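Long-range contacts in MdbA (Actinomyces oris, PDB 4Z7X), which is a thiol-disulfide oxidoreductase of the thioredoxin family that probably forms disulfide bonds in exported proteins, including those of the pilus assembly pathway: residues F14-S18 / E186-R191; A56-Y62 / K89-H95; F63-C67 / L99-T105; L76-I81 / Q212-T218; V114-A119 / V164-F168. All coordinates share one frame; numbering follows the deposited sequence.

Contact 1: F14-S18 / E186-R191; sequences FPAPS and EAFKAR
The phenyl ring of F14 lies with one face over A187, whose CA sits 4.0 Å from the ring centroid and almost on its normal, a CH-pi contact. The edge of the same ring meets E186, with CZ 3.5 Å from the carboxylate carbon CD and the two planes 78° apart. A190 CB approaches obliquely, 3.3 Å from F14 CD2. The guanidinium of R191 has F14 CB over one face and the carbonyl of P15 at its edge. There NE (2.7 Å) and NH1 (3.0 Å) both donate to P15 O, a side-on grip of two nitrogens on one oxygen, made by a chain extended from CG to NE that runs past CD of P17. A leucine in place of R191 would probably leave P15 O without either donor and D38, the salt-bridge partner of NH2, without its mate. This is surface packing in which the start of the modelled chain, extended through A16 before a 3-10 turn at P17-S18, lies across the C-terminal end of helix 178-190 of the thioredoxin-family fold.

Contact 2: A56-Y62 / K89-H95; sequences APVLDIY and KITLALH
Strands 58-62 and 91-95 run parallel, 4.7 Å apart at closest approach and 19° from exact alignment, with a ladder of backbone bonds from T91 N to P57 O at one end to H95 N to I61 O at the other. On the face carrying D60 and Y62, the imidazole of H95 packs in an offset stack on the Y62 ring, centroids 4.0 Å apart and planes at 19°. H95 CB also rests over the tyrosine face. At the edge of the imidazole, H95 NE2 donates to D60 OD1 at 2.8 Å, meeting it from above the carboxylate plane. Stack and bond together should fix the imidazole's rotation. Farther along, T91 OG1, beside its own backbone N and anti to the carbonyl carbon (chi1 -65°), donates to A56 O at 3.0 Å. The other face is wholly apolar, I61 CD1 meeting L92 CD1 at 3.8 Å. These are the parallel strands of a beta-alpha-beta unit; helix 68-86 covers the isoleucine and leucine face through F73 and I81, while strands 198-201 and 41-43 flank the pair.

Contact 3: F63-C67 / L99-T105; sequences FDYSC and LLQQEWT
D64 reaches across to the 99-105 segment with CG anti to its own backbone N (chi1 -175°), and its carboxylate is held at both oxygens. From CB the chain leads to CG, which stands 3.7 Å from T105 OG1. OD1 takes the hydroxyl of T105 on its syn lone pair at 2.6 Å, and from above the carboxylate plane it also receives S66 N at 2.9 Å, an Asx turn at the start of the type I turn from D64 to C67. OD2 accepts the backbone N of L100 at 3.0 Å, nearly straight at 172°. A water extends this network, donating to OD2 and to T105 OG1 while accepting from Q102 N. The buried carboxylate thus ties the turn to the loop that leads into helix 103-118. Beside it, S66 OG lies 2.8 Å from T105 OG1 and at the edge of the W104 indole. A second water joins Y65 O to W104 NE1. L100 CD1 lies against C67, 3.8 Å from CB. C67 is the N-cap of helix 68-86 and the first cysteine of a CxxC sequence, consistent with a thioredoxin-type redox site. The turn thus links strand 58-63 to helix 68-86 beside the start of helix 103-118; Y65 packs on V108 and M112 of that helix, and its hydroxyl bonds to H127 of helix 123-140.

Contact 4: L76-I81 / Q212-T218; sequences LHTQEI and QTPTSLT
The carboxylate of E80 on helix 68-86 binds the first-turn amides of helix 216-222, L217 N and T218 N. OE1 receives L217 N at 2.9 Å, somewhat out of the carboxylate plane on the syn side, and its anti lone pair takes ND1 of H77 at 2.8 Å. OE2 accepts T218 OG1 at 2.6 Å, again on an anti lone pair, and T218 N at 2.8 Å from above the plane. Four donors thus grip one carboxylate. CG of E80 stands between the backbone N and the carbonyl carbon (chi1 70°), and from there the extended chain carries the carboxylate to helix 216-222. A glutamine here would probably leave the H77 and L217 donors or the T218 pair facing an amide NH2. Around it, L217 CD1 lies 3.7 Å from H77 ND1 and 3.8 Å from I81 CG1, while L76 CD1 packs on P214 CD at 3.9 Å. A water spans L76 O, E80 N and P214 O. The start of helix 216-222 thus packs against helix 68-86, with L211 of the preceding loop packed on both H77 and L217.

Contact 5: V114-A119 / V164-F168; sequences VVLDEA and VSAKF
V114 and V164 meet through their CG1 methyls, 3.8 Å apart, as the two side chains slide past each other in opposite directions. V114 CG1 also lies 3.5 Å from V164 O, and V114 CB is 4.0 Å from F168 CD1. V115 CG2 comes to CZ of the same phenyl at 3.6 Å, so that two consecutive valines sit along the ring's edge while the ring's face lies on S165 CA. V164 CG2 lies 3.8 Å from E118 CB, and V164 CG1, already against V114, also reaches A119 CB. Beside this apolar row E118, in the conformer given, forms a salt bridge with K167, OE1 to NZ at 3.0 Å with the nitrogen on the syn side, 17° out of the carboxylate plane; the bond to OE2 is weak. The lysine chain is extended beyond CG, and the two side chains cross at about a right angle. The contact joins the C-terminal end of helix 103-118 to the type I turn from S165 to F168 that leads from helix 162-165 into helix 168-174. These helices lie between strands 91-96 and 198-201 of the thioredoxin fold, consistent with the helical insertion of DsbA-like oxidoreductases. Outside the pair, F126 of helix 123-140 meets both V115 and the F168 ring, and V152 and A155 of helix 148-157 pack on F168 and S165. D117 bonds to Y177 OH and K33 N, while L116 touches the bound sulfonic acid ligand.

Contacts 2, 3 and 5 are buried, contact 4 is partly so, and contact 1 lies at the surface. Contact 2 is sheet core, and it touches contact 4 where I81 of helix 68-86 packs on I61 and L92. It continues into contact 3 along strand 58-63, and both contacts 3 and 5 use helix 103-118, at its two ends. Chemistry follows place: backbone ladder, stack and apolar face in the sheet; buried carboxylates serving helix and loop amides in contacts 3 and 4; valine packing edged by a salt bridge in contact 5; a guanidinium on a carbonyl in contact 1, whose R191 also lies close to Y62 of contact 2.

Contact 1: F14-S18 / E186-R191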
# COMPACT_ATOMS: atom_id res chain seq x y z
N PHE A 14 -8.39 -16.32 -6.64
CA PHE A 14 -7.24 -15.62 -5.96
C PHE A 14 -6.50 -16.55 -5.00
O PHE A 14 -7.12 -17.20 -4.17
CB PHE A 14 -7.70 -14.39 -5.16
CG PHE A 14 -8.45 -13.40 -5.97
CD1 PHE A 14 -7.81 -12.36 -6.58
CD2 PHE A 14 -9.81 -13.50 -6.12
CE1 PHE A 14 -8.51 -11.45 -7.39
CE2 PHE A 14 -10.52 -12.59 -6.89
CZ PHE A 14 -9.87 -11.55 -7.51
N PRO A 15 -5.18 -16.65 -5.12
CA PRO A 15 -4.46 -17.59 -4.27
C PRO A 15 -4.61 -17.27 -2.79
O PRO A 15 -4.72 -16.11 -2.40
CB PRO A 15 -3.02 -17.39 -4.70
CG PRO A 15 -3.14 -17.00 -6.12
CD PRO A 15 -4.28 -16.02 -6.10
N ALA A 16 -4.61 -18.32 -1.99
CA ALA A 16 -4.70 -18.17 -0.56
C ALA A 16 -3.52 -17.37 -0.01
O ALA A 16 -2.40 -17.42 -0.57
CB ALA A 16 -4.78 -19.52 0.10
N PRO A 17 -3.76 -16.62 1.09
CA PRO A 17 -2.62 -15.90 1.67
C PRO A 17 -1.38 -16.76 1.93
O PRO A 17 -0.26 -16.30 1.81
CB PRO A 17 -3.21 -15.33 2.97
CG PRO A 17 -4.66 -15.11 2.64
CD PRO A 17 -5.05 -16.22 1.71
N SER A 18 -1.58 -18.03 2.26
CA SER A 18 -0.47 -18.93 2.48
C SER A 18 0.46 -19.11 1.31
O SER A 18 1.60 -19.53 1.48
CB SER A 18 -0.98 -20.30 2.97
OG SER A 18 -1.90 -20.90 2.06
N GLU A 186 -12.53 -7.23 -4.36
CA GLU A 186 -12.80 -8.60 -4.79
C GLU A 186 -11.79 -9.57 -4.17
O GLU A 186 -12.15 -10.67 -3.72
CB GLU A 186 -12.77 -8.70 -6.32
CG GLU A 186 -13.12 -10.09 -6.85
CD GLU A 186 -13.01 -10.25 -8.34
OE1 GLU A 186 -12.61 -9.29 -9.06
OE2 GLU A 186 -13.29 -11.38 -8.80
N ALA A 187 -10.54 -9.18 -4.17
CA ALA A 187 -9.47 -10.02 -3.65
C ALA A 187 -9.57 -10.17 -2.12
O ALA A 187 -9.34 -11.25 -1.56
CB ALA A 187 -8.12 -9.48 -4.06
N PHE A 188 -9.90 -9.08 -1.44
CA PHE A 188 -10.04 -9.10 -0.00
C PHE A 188 -11.18 -10.04 0.38
O PHE A 188 -11.02 -10.90 1.25
CB PHE A 188 -10.32 -7.68 0.50
CG PHE A 188 -10.37 -7.55 1.98
CD1 PHE A 188 -9.22 -7.28 2.71
CD2 PHE A 188 -11.57 -7.72 2.67
CE1 PHE A 188 -9.24 -7.18 4.08
CE2 PHE A 188 -11.62 -7.59 4.05
CZ PHE A 188 -10.45 -7.33 4.76
N LYS A 189 -12.31 -9.94 -0.35
CA LYS A 189 -13.47 -10.81 -0.10
C LYS A 189 -13.19 -12.26 -0.38
O LYS A 189 -13.65 -13.13 0.37
CB LYS A 189 -14.71 -10.39 -0.92
CG LYS A 189 -15.97 -11.20 -0.56
CD LYS A 189 -16.86 -11.48 -1.77
CE LYS A 189 -17.26 -12.95 -1.84
NZ LYS A 189 -18.14 -13.27 -3.01
N ALA A 190 -12.46 -12.52 -1.47
CA ALA A 190 -12.18 -13.89 -1.91
C ALA A 190 -11.44 -14.65 -0.83
O ALA A 190 -11.70 -15.83 -0.59
CB ALA A 190 -11.37 -13.89 -3.19
N ARG A 191 -10.53 -13.95 -0.16
CA ARG A 191 -9.68 -14.54 0.85
C ARG A 191 -10.27 -14.52 2.25
O ARG A 191 -9.63 -14.98 3.23
CB ARG A 191 -8.35 -13.81 0.81
CG ARG A 191 -7.70 -14.05 -0.53
CD ARG A 191 -6.54 -13.17 -0.68
NE ARG A 191 -5.69 -13.66 -1.77
CZ ARG A 191 -4.97 -12.88 -2.55
NH1 ARG A 191 -4.20 -13.39 -3.50
NH2 ARG A 191 -5.08 -11.57 -2.43

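Contact 2: A56-Y62 / K89-H95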
# COMPACT_ATOMS: atom_id res chain seq x y z
N ALA A 56 14.57 -12.89 0.52
CA ALA A 56 13.59 -11.97 1.13
C ALA A 56 12.14 -12.47 1.16
O ALA A 56 11.43 -12.48 0.14
CB ALA A 56 13.65 -10.60 0.53
N PRO A 57 11.70 -12.88 2.35
CA PRO A 57 10.36 -13.41 2.41
C PRO A 57 9.31 -12.32 2.29
O PRO A 57 9.57 -11.16 2.59
CB PRO A 57 10.28 -13.99 3.83
CG PRO A 57 11.64 -14.06 4.32
CD PRO A 57 12.31 -12.90 3.70
N VAL A 58 8.13 -12.73 1.89
CA VAL A 58 7.03 -11.82 1.64
C VAL A 58 6.34 -11.34 2.90
O VAL A 58 5.82 -12.15 3.68
CB VAL A 58 6.01 -12.44 0.65
CG1 VAL A 58 4.89 -11.46 0.39
CG2 VAL A 58 6.71 -12.79 -0.66
N LEU A 59 6.24 -10.01 3.02
CA LEU A 59 5.39 -9.36 4.05
C LEU A 59 4.21 -8.72 3.31
O LEU A 59 4.40 -7.76 2.54
CB LEU A 59 6.16 -8.29 4.80
CG LEU A 59 5.42 -7.57 5.92
CD1 LEU A 59 5.19 -8.49 7.11
CD2 LEU A 59 6.22 -6.33 6.31
N ASP A 60 3.02 -9.28 3.53
CA ASP A 60 1.80 -8.82 2.87
C ASP A 60 1.07 -7.91 3.85
O ASP A 60 0.82 -8.33 5.00
CB ASP A 60 0.86 -10.01 2.61
CG ASP A 60 1.29 -10.90 1.48
OD1 ASP A 60 1.41 -10.38 0.38
OD2 ASP A 60 1.50 -12.14 1.69
N ILE A 61 0.69 -6.73 3.42
CA ILE A 61 -0.12 -5.82 4.19
C ILE A 61 -1.41 -5.48 3.42
O ILE A 61 -1.36 -4.88 2.36
CB ILE A 61 0.62 -4.51 4.56
CG1 ILE A 61 1.96 -4.85 5.29
CG2 ILE A 61 -0.26 -3.66 5.44
CD1 ILE A 61 2.84 -3.66 5.58
N TYR A 62 -2.53 -5.89 4.01
CA TYR A 62 -3.87 -5.56 3.52
C TYR A 62 -4.34 -4.32 4.28
O TYR A 62 -4.34 -4.31 5.53
CB TYR A 62 -4.87 -6.72 3.72
CG TYR A 62 -4.64 -7.89 2.83
CD1 TYR A 62 -3.66 -8.85 3.10
CD2 TYR A 62 -5.41 -8.06 1.70
CE1 TYR A 62 -3.46 -9.92 2.24
CE2 TYR A 62 -5.24 -9.14 0.85
CZ TYR A 62 -4.26 -10.06 1.12
OH TYR A 62 -4.05 -11.14 0.26
N LYS A 89 15.74 -7.55 3.27
CA LYS A 89 15.26 -8.59 4.18
C LYS A 89 13.80 -8.99 3.98
O LYS A 89 13.37 -10.01 4.49
CB LYS A 89 15.43 -8.13 5.63
CG LYS A 89 16.90 -8.03 6.04
CD LYS A 89 17.09 -7.86 7.54
CE LYS A 89 18.56 -8.03 7.91
NZ LYS A 89 19.08 -9.41 7.77
N ILE A 90 13.03 -8.15 3.29
CA ILE A 90 11.65 -8.53 2.94
C ILE A 90 11.35 -8.19 1.48
O ILE A 90 11.99 -7.32 0.88
CB ILE A 90 10.59 -7.82 3.79
CG1 ILE A 90 10.62 -6.29 3.60
CG2 ILE A 90 10.72 -8.18 5.27
CD1 ILE A 90 9.49 -5.59 4.37
N THR A 91 10.34 -8.86 0.96
CA THR A 91 9.61 -8.43 -0.22
C THR A 91 8.28 -7.87 0.33
O THR A 91 7.57 -8.57 1.01
CB THR A 91 9.31 -9.62 -1.11
OG1 THR A 91 10.54 -10.15 -1.61
CG2 THR A 91 8.41 -9.24 -2.25
N LEU A 92 8.01 -6.60 0.09
CA LEU A 92 6.80 -5.94 0.59
C LEU A 92 5.71 -6.04 -0.47
O LEU A 92 5.91 -5.64 -1.62
CB LEU A 92 7.08 -4.48 0.94
CG LEU A 92 5.87 -3.68 1.42
CD1 LEU A 92 5.42 -4.17 2.79
CD2 LEU A 92 6.16 -2.19 1.50
N ALA A 93 4.54 -6.53 -0.05
CA ALA A 93 3.39 -6.55 -0.94
C ALA A 93 2.23 -5.80 -0.30
O ALA A 93 1.81 -6.13 0.82
CB ALA A 93 2.98 -7.99 -1.23
N LEU A 94 1.77 -4.75 -0.98
CA LEU A 94 0.71 -3.88 -0.48
C LEU A 94 -0.58 -4.22 -1.19
O LEU A 94 -0.61 -4.25 -2.40
CB LEU A 94 1.06 -2.41 -0.69
CG LEU A 94 2.28 -1.90 0.09
CD1 LEU A 94 2.57 -0.45 -0.22
CD2 LEU A 94 2.12 -2.09 1.56
N HIS A 95 -1.61 -4.51 -0.39
CA HIS A 95 -2.91 -4.98 -0.91
C HIS A 95 -4.01 -3.99 -0.52
O HIS A 95 -4.44 -3.99 0.63
CB HIS A 95 -3.29 -6.34 -0.33
CG HIS A 95 -2.34 -7.46 -0.62
ND1 HIS A 95 -2.64 -8.51 -1.47
CD2 HIS A 95 -1.10 -7.72 -0.12
CE1 HIS A 95 -1.63 -9.37 -1.47
NE2 HIS A 95 -0.69 -8.93 -0.65

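Contact 3: F63-C67 / L99-T105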
# COMPACT_ATOMS: atom_id res chain seq x y z
N PHE A 63 -4.71 -3.29 3.54
CA PHE A 63 -5.00 -1.99 4.13
C PHE A 63 -6.10 -1.25 3.38
O PHE A 63 -6.44 -1.60 2.24
CB PHE A 63 -3.73 -1.14 4.12
CG PHE A 63 -3.36 -0.64 2.76
CD1 PHE A 63 -2.61 -1.39 1.87
CD2 PHE A 63 -3.90 0.55 2.31
CE1 PHE A 63 -2.35 -0.90 0.61
CE2 PHE A 63 -3.64 1.05 1.07
CZ PHE A 63 -2.87 0.31 0.20
N ASP A 64 -6.68 -0.28 4.07
CA ASP A 64 -7.62 0.70 3.49
C ASP A 64 -7.10 2.10 3.88
O ASP A 64 -6.86 2.36 5.06
CB ASP A 64 -9.03 0.46 4.09
CG ASP A 64 -10.12 1.33 3.48
OD1 ASP A 64 -9.79 2.40 2.95
OD2 ASP A 64 -11.32 0.97 3.58
N TYR A 65 -6.92 2.95 2.89
CA TYR A 65 -6.53 4.33 3.12
C TYR A 65 -7.43 5.12 4.09
O TYR A 65 -6.99 6.12 4.64
CB TYR A 65 -6.38 5.13 1.81
CG TYR A 65 -5.15 4.76 0.99
CD1 TYR A 65 -3.89 4.91 1.52
CD2 TYR A 65 -5.26 4.21 -0.28
CE1 TYR A 65 -2.76 4.59 0.82
CE2 TYR A 65 -4.14 3.86 -1.00
CZ TYR A 65 -2.89 4.03 -0.45
OH TYR A 65 -1.79 3.66 -1.15
N SER A 66 -8.66 4.67 4.26
CA SER A 66 -9.61 5.32 5.17
C SER A 66 -9.76 4.64 6.53
O SER A 66 -10.64 5.02 7.32
CB SER A 66 -10.99 5.42 4.52
OG SER A 66 -10.96 6.29 3.40
N CYS A 67 -8.84 3.72 6.84
CA CYS A 67 -8.86 2.96 8.10
C CYS A 67 -7.87 3.57 9.10
O CYS A 67 -6.64 3.64 8.85
CB CYS A 67 -8.52 1.47 7.83
SG CYS A 67 -8.26 0.52 9.35
N LEU A 99 -12.70 -1.51 2.30
CA LEU A 99 -13.56 -2.17 3.27
C LEU A 99 -14.53 -1.20 3.96
O LEU A 99 -15.68 -1.53 4.18
CB LEU A 99 -12.68 -2.86 4.31
CG LEU A 99 -13.40 -3.65 5.39
CD1 LEU A 99 -14.19 -4.80 4.76
CD2 LEU A 99 -12.41 -4.19 6.38
N LEU A 100 -14.06 0.01 4.27
CA LEU A 100 -14.85 0.95 5.03
C LEU A 100 -15.81 1.79 4.18
O LEU A 100 -16.54 2.64 4.68
CB LEU A 100 -13.92 1.83 5.87
CG LEU A 100 -13.20 1.06 6.95
CD1 LEU A 100 -12.24 2.01 7.63
CD2 LEU A 100 -14.16 0.44 7.99
N GLN A 101 -15.80 1.55 2.87
CA GLN A 101 -16.78 2.13 1.95
C GLN A 101 -16.74 3.65 1.87
O GLN A 101 -17.75 4.27 1.56
CB GLN A 101 -18.21 1.69 2.30
CG GLN A 101 -18.34 0.21 2.56
CD GLN A 101 -18.30 -0.60 1.31
OE1 GLN A 101 -18.97 -0.29 0.34
NE2 GLN A 101 -17.55 -1.68 1.34
N GLN A 102 -15.58 4.23 2.13
CA GLN A 102 -15.40 5.68 2.11
C GLN A 102 -14.86 6.15 0.77
O GLN A 102 -13.87 5.59 0.27
CB GLN A 102 -14.41 6.11 3.20
CG GLN A 102 -14.98 5.94 4.61
CD GLN A 102 -16.03 7.00 4.93
OE1 GLN A 102 -16.11 8.06 4.28
NE2 GLN A 102 -16.78 6.77 5.98
N GLU A 103 -15.47 7.19 0.21
CA GLU A 103 -15.02 7.67 -1.09
C GLU A 103 -13.58 8.20 -1.05
O GLU A 103 -12.88 8.12 -2.05
CB GLU A 103 -15.97 8.68 -1.72
CG GLU A 103 -17.30 8.06 -2.10
CD GLU A 103 -17.16 6.85 -3.01
OE1 GLU A 103 -17.58 5.77 -2.58
OE2 GLU A 103 -16.63 6.99 -4.15
N TRP A 104 -13.11 8.70 0.10
CA TRP A 104 -11.68 9.07 0.24
C TRP A 104 -10.75 7.97 -0.28
O TRP A 104 -9.77 8.26 -0.93
CB TRP A 104 -11.34 9.39 1.70
CG TRP A 104 -9.90 9.70 1.93
CD1 TRP A 104 -9.05 9.03 2.76
CD2 TRP A 104 -9.14 10.79 1.37
NE1 TRP A 104 -7.82 9.61 2.76
CE2 TRP A 104 -7.84 10.70 1.92
CE3 TRP A 104 -9.43 11.83 0.47
CZ2 TRP A 104 -6.82 11.59 1.58
CZ3 TRP A 104 -8.39 12.72 0.14
CH2 TRP A 104 -7.12 12.59 0.69
N THR A 105 -11.08 6.70 -0.02
CA THR A 105 -10.27 5.62 -0.51
C THR A 105 -10.17 5.63 -2.03
O THR A 105 -9.07 5.40 -2.56
CB THR A 105 -10.80 4.28 0.02
OG1 THR A 105 -10.77 4.34 1.45
CG2 THR A 105 -10.00 3.09 -0.51
O HOH W 1 -12.98 2.96 2.54
O HOH W 2 -5.44 8.18 3.57

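Contact 4: L76-I81 / Q212-T218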
# COMPACT_ATOMS: atom_id res chain seq x y z
N LEU A 76 3.62 3.89 12.64
CA LEU A 76 4.50 3.19 13.52
C LEU A 76 5.61 2.45 12.78
O LEU A 76 6.73 2.37 13.26
CB LEU A 76 3.70 2.19 14.37
CG LEU A 76 4.42 1.38 15.44
CD1 LEU A 76 5.10 2.32 16.43
CD2 LEU A 76 3.48 0.40 16.14
N HIS A 77 5.26 1.83 11.67
CA HIS A 77 6.14 0.86 11.01
C HIS A 77 6.83 1.35 9.75
O HIS A 77 7.67 0.63 9.22
CB HIS A 77 5.40 -0.43 10.70
CG HIS A 77 4.90 -1.14 11.91
ND1 HIS A 77 5.75 -1.73 12.83
CD2 HIS A 77 3.65 -1.32 12.40
CE1 HIS A 77 5.05 -2.26 13.81
NE2 HIS A 77 3.77 -2.02 13.58
N THR A 78 6.50 2.55 9.27
CA THR A 78 7.10 2.99 7.99
C THR A 78 8.62 2.98 8.00
O THR A 78 9.24 2.56 7.03
CB THR A 78 6.53 4.33 7.47
OG1 THR A 78 7.16 4.66 6.21
CG2 THR A 78 6.73 5.49 8.47
N GLN A 79 9.22 3.46 9.08
CA GLN A 79 10.67 3.54 9.12
C GLN A 79 11.29 2.15 9.01
O GLN A 79 12.22 1.93 8.20
CB GLN A 79 11.11 4.22 10.40
CG GLN A 79 12.59 4.48 10.42
CD GLN A 79 13.01 5.58 9.44
OE1 GLN A 79 12.22 6.46 8.99
NE2 GLN A 79 14.27 5.51 9.08
N GLU A 80 10.77 1.19 9.77
CA GLU A 80 11.39 -0.16 9.74
C GLU A 80 11.04 -0.93 8.46
O GLU A 80 11.81 -1.74 8.01
CB GLU A 80 11.05 -0.99 10.99
CG GLU A 80 9.62 -1.46 11.13
CD GLU A 80 9.47 -2.49 12.23
OE1 GLU A 80 8.35 -2.63 12.77
OE2 GLU A 80 10.48 -3.17 12.57
N ILE A 81 9.85 -0.69 7.90
CA ILE A 81 9.54 -1.33 6.62
C ILE A 81 10.52 -0.83 5.55
O ILE A 81 11.05 -1.61 4.75
CB ILE A 81 8.10 -1.05 6.21
CG1 ILE A 81 7.19 -1.83 7.15
CG2 ILE A 81 7.89 -1.40 4.75
CD1 ILE A 81 5.71 -1.56 7.02
N GLN A 212 3.66 -3.78 18.57
CA GLN A 212 3.31 -2.52 19.20
C GLN A 212 4.50 -1.59 19.36
O GLN A 212 4.38 -0.53 19.96
CB GLN A 212 2.54 -2.76 20.50
CG GLN A 212 1.17 -3.37 20.23
CD GLN A 212 0.33 -3.52 21.49
OE1 GLN A 212 0.46 -2.73 22.43
NE2 GLN A 212 -0.53 -4.53 21.52
N THR A 213 5.61 -1.94 18.74
CA THR A 213 6.79 -1.09 18.76
C THR A 213 7.30 -0.85 17.33
O THR A 213 6.93 -1.59 16.40
CB THR A 213 7.92 -1.72 19.61
OG1 THR A 213 8.60 -2.73 18.85
CG2 THR A 213 7.39 -2.30 20.91
N PRO A 214 8.14 0.19 17.15
CA PRO A 214 8.60 0.49 15.80
C PRO A 214 9.64 -0.46 15.28
O PRO A 214 10.11 -0.29 14.15
CB PRO A 214 9.22 1.90 15.90
CG PRO A 214 9.18 2.30 17.32
CD PRO A 214 8.43 1.27 18.11
N THR A 215 10.04 -1.43 16.08
CA THR A 215 10.98 -2.45 15.65
C THR A 215 10.37 -3.85 15.65
O THR A 215 11.08 -4.84 15.45
CB THR A 215 12.21 -2.49 16.56
OG1 THR A 215 11.78 -2.67 17.92
CG2 THR A 215 12.96 -1.23 16.42
N SER A 216 9.07 -3.93 15.89
CA SER A 216 8.44 -5.24 16.02
C SER A 216 8.42 -6.07 14.73
O SER A 216 8.56 -7.28 14.81
CB SER A 216 7.07 -5.15 16.67
OG SER A 216 6.25 -4.21 16.02
N LEU A 217 8.31 -5.45 13.55
CA LEU A 217 8.39 -6.22 12.30
C LEU A 217 9.82 -6.73 12.11
O LEU A 217 10.03 -7.85 11.66
CB LEU A 217 7.91 -5.44 11.05
CG LEU A 217 6.40 -5.19 11.03
CD1 LEU A 217 6.11 -4.13 10.00
CD2 LEU A 217 5.63 -6.47 10.72
N THR A 218 10.80 -5.90 12.42
CA THR A 218 12.20 -6.31 12.32
C THR A 218 12.51 -7.53 13.18
O THR A 218 13.14 -8.50 12.73
CB THR A 218 13.12 -5.11 12.59
OG1 THR A 218 12.80 -4.07 11.68
CG2 THR A 218 14.54 -5.49 12.45
O HOH W 3 9.37 1.77 12.33

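Contact 5: V114-A119 / V164-F168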
# COMPACT_ATOMS: atom_id res chain seq x y z
N VAL A 114 -2.03 6.96 -10.60
CA VAL A 114 -1.23 7.85 -11.44
C VAL A 114 0.24 7.79 -11.01
O VAL A 114 1.14 7.70 -11.83
CB VAL A 114 -1.74 9.31 -11.33
CG1 VAL A 114 -0.80 10.27 -12.05
CG2 VAL A 114 -3.17 9.49 -11.84
N VAL A 115 0.48 7.81 -9.68
CA VAL A 115 1.85 7.74 -9.20
C VAL A 115 2.51 6.40 -9.62
O VAL A 115 3.67 6.38 -10.07
CB VAL A 115 1.93 8.01 -7.68
CG1 VAL A 115 3.35 7.80 -7.22
CG2 VAL A 115 1.49 9.40 -7.40
N LEU A 116 1.81 5.29 -9.41
CA LEU A 116 2.36 4.01 -9.82
C LEU A 116 2.72 3.96 -11.29
O LEU A 116 3.75 3.40 -11.67
CB LEU A 116 1.39 2.88 -9.50
CG LEU A 116 1.26 2.58 -8.00
CD1 LEU A 116 0.10 1.63 -7.71
CD2 LEU A 116 2.54 1.99 -7.39
N ASP A 117 1.85 4.51 -12.11
CA ASP A 117 2.03 4.45 -13.53
C ASP A 117 3.05 5.47 -14.06
O ASP A 117 3.71 5.19 -15.05
CB ASP A 117 0.70 4.68 -14.26
CG ASP A 117 -0.16 3.43 -14.36
OD1 ASP A 117 0.35 2.31 -14.09
OD2 ASP A 117 -1.33 3.56 -14.80
N GLU A 118 3.18 6.64 -13.42
CA GLU A 118 3.99 7.72 -13.98
C GLU A 118 5.18 8.16 -13.12
O GLU A 118 6.11 8.80 -13.63
CB GLU A 118 3.11 8.92 -14.26
CG GLU A 118 1.97 8.60 -15.22
CD GLU A 118 1.78 9.68 -16.25
OE1 GLU A 118 2.11 10.85 -15.97
OE2 GLU A 118 1.32 9.35 -17.36
N ALA A 119 5.15 7.84 -11.83
CA ALA A 119 6.22 8.24 -10.91
C ALA A 119 6.47 7.13 -9.87
O ALA A 119 6.42 7.37 -8.66
CB ALA A 119 5.89 9.54 -10.23
N VAL A 164 3.15 15.00 -13.17
CA VAL A 164 2.42 13.82 -12.72
C VAL A 164 1.28 14.16 -11.76
O VAL A 164 0.14 13.69 -11.95
CB VAL A 164 3.41 12.80 -12.08
CG1 VAL A 164 2.68 11.58 -11.50
CG2 VAL A 164 4.41 12.35 -13.15
N SER A 165 1.57 14.94 -10.72
CA SER A 165 0.53 15.29 -9.77
C SER A 165 -0.58 16.12 -10.43
O SER A 165 -1.73 16.07 -9.99
CB SER A 165 1.10 15.95 -8.54
OG SER A 165 1.67 17.18 -8.88
N ALA A 166 -0.25 16.84 -11.52
CA ALA A 166 -1.25 17.59 -12.29
C ALA A 166 -2.33 16.72 -12.88
O ALA A 166 -3.39 17.23 -13.21
CB ALA A 166 -0.58 18.44 -13.39
N LYS A 167 -2.07 15.40 -12.96
CA LYS A 167 -3.01 14.44 -13.55
C LYS A 167 -3.97 13.85 -12.51
O LYS A 167 -4.91 13.13 -12.86
CB LYS A 167 -2.24 13.32 -14.23
CG LYS A 167 -1.42 13.81 -15.42
CD LYS A 167 -0.69 12.69 -16.10
CE LYS A 167 0.11 13.26 -17.28
NZ LYS A 167 0.67 12.21 -18.16
N PHE A 168 -3.77 14.18 -11.24
CA PHE A 168 -4.60 13.57 -10.20
C PHE A 168 -6.07 13.95 -10.36
O PHE A 168 -6.94 13.08 -10.25
CB PHE A 168 -4.20 13.95 -8.77
CG PHE A 168 -2.88 13.42 -8.28
CD1 PHE A 168 -2.13 12.46 -8.97
CD2 PHE A 168 -2.41 13.87 -7.06
CE1 PHE A 168 -0.92 12.00 -8.45
CE2 PHE A 168 -1.22 13.37 -6.53
CZ PHE A 168 -0.47 12.46 -7.24